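TetR family transcription regulator (Marinobacter aquaeolei, PDB 3PAS) probably binds DNA through a helix-turn-helix domain and acts as a transcription regulator. Local coordinates at residues Gly84-Arg87 with Gln88-Leu92. Numbering follows the deposited sequence. Where two conformers were deposited one is given.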
# COMPACT_ATOMS: atom_id res chain seq x y z
N GLY B 84 -0.92 17.16 17.98
CA GLY B 84 -2.20 16.80 17.45
C GLY B 84 -2.08 15.61 16.49
O GLY B 84 -2.87 14.68 16.51
N LEU B 85 -1.07 15.64 15.63
CA LEU B 85 -0.88 14.57 14.67
C LEU B 85 -0.42 13.30 15.39
O LEU B 85 -0.81 12.19 15.01
CB LEU B 85 0.13 14.99 13.60
CG LEU B 85 -0.35 16.08 12.62
CD1 LEU B 85 0.85 16.56 11.78
CD2 LEU B 85 -1.49 15.56 11.75
N ARG B 86 0.39 13.44 16.44
CA ARG B 86 0.85 12.31 17.20
C ARG B 86 -0.33 11.63 17.92
O ARG B 86 -0.47 10.38 17.93
CB ARG B 86 1.92 12.73 18.22
CG ARG B 86 2.53 11.58 18.98
CD ARG B 86 3.61 12.07 19.94
NE ARG B 86 2.97 12.68 21.09
CZ ARG B 86 2.45 11.99 22.10
NH1 ARG B 86 2.51 10.67 22.11
NH2 ARG B 86 1.87 12.64 23.11
N ARG B 87 -1.24 12.43 18.51
CA ARG B 87 -2.38 11.81 19.20
C ARG B 87 -3.27 11.10 18.21
O ARG B 87 -3.72 10.02 18.46
CB ARG B 87 -3.21 12.82 19.94
CG ARG B 87 -2.50 13.41 21.09
CD ARG B 87 -3.27 14.59 21.65
NE ARG B 87 -2.88 14.85 23.04
CZ ARG B 87 -3.46 14.31 24.12
NH1 ARG B 87 -4.49 13.46 24.02
NH2 ARG B 87 -2.99 14.63 25.31
N GLN B 88 -3.56 11.75 17.09
CA GLN B 88 -4.41 11.21 16.01
C GLN B 88 -3.83 9.90 15.50
O GLN B 88 -4.53 8.97 15.20
CB GLN B 88 -4.45 12.21 14.86
CG GLN B 88 -4.64 11.60 13.45
CD GLN B 88 -3.59 12.17 12.52
OE1 GLN B 88 -2.39 11.79 12.58
NE2 GLN B 88 -4.01 13.17 11.71
N TRP B 89 -2.51 9.88 15.37
CA TRP B 89 -1.78 8.69 14.86
C TRP B 89 -1.98 7.51 15.75
O TRP B 89 -2.32 6.42 15.28
CB TRP B 89 -0.31 8.99 14.69
CG TRP B 89 0.59 7.85 14.42
CD1 TRP B 89 1.02 6.91 15.31
CD2 TRP B 89 1.20 7.52 13.17
NE1 TRP B 89 1.83 6.01 14.68
CE2 TRP B 89 1.97 6.37 13.37
CE3 TRP B 89 1.18 8.11 11.90
CZ2 TRP B 89 2.74 5.78 12.35
CZ3 TRP B 89 1.91 7.55 10.91
CH2 TRP B 89 2.71 6.36 11.14
N HIS B 90 -1.78 7.72 17.04
CA HIS B 90 -2.01 6.67 18.03
C HIS B 90 -3.46 6.21 18.00
O HIS B 90 -3.72 5.02 18.08
CB HIS B 90 -1.62 7.09 19.47
CG HIS B 90 -0.16 6.94 19.78
ND1 HIS B 90 0.38 5.82 20.39
CD2 HIS B 90 0.87 7.79 19.58
CE1 HIS B 90 1.68 6.00 20.55
NE2 HIS B 90 2.01 7.18 20.05
N THR B 91 -4.43 7.13 17.91
CA THR B 91 -5.87 6.72 17.90
C THR B 91 -6.22 5.89 16.62
O THR B 91 -6.83 4.82 16.71
CB THR B 91 -6.77 7.95 17.99
OG1 THR B 91 -6.50 8.57 19.25
CG2 THR B 91 -8.21 7.53 17.88
N LEU B 92 -5.72 6.33 15.48
CA LEU B 92 -5.94 5.62 14.21
C LEU B 92 -5.28 4.22 14.20
O LEU B 92 -5.86 3.24 13.73
CB LEU B 92 -5.43 6.41 13.05
CG LEU B 92 -6.25 7.61 12.54
CD1 LEU B 92 -5.41 8.47 11.57
CD2 LEU B 92 -7.56 7.25 11.96
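R86 and H90, one helical turn apart in the all-helical C-terminal domain of this TetR-family regulator, illustrate how an i to i+4 pair can converge on one acid. Their side chains slant across each other, with the guanidinium and imidazole planes 72° apart; R86 NH1 stops 4.1 Å from H90 NE2. They are joined through E179 of helix 175-189, which forms a salt bridge with NH1 and a hydrogen bond with NE2, while E83 takes R86 NH2. R86 CG lies anti to the backbone N (chi1 -176°) and the chain bends at chi3, bringing its end back towards the histidine. With H90 replaced by an alanine, E179 would probably lose its imidazole partner, and the end of R86 the ring that lies across it. On another side of the helix, in the conformer given, Q88 extends alongside L85, and both touch L130 of helix 128-140. W89 sends its indole away from this turn to meet F182 edge-to-face. Main-chain bonds tie the turn together, H90 N giving a nearly straight one to R86 O at 3.1 Å. That same carbonyl oxygen also lies in the plane of the imidazole, at its edge, with H90 CD2 3.4 Å from R86 O.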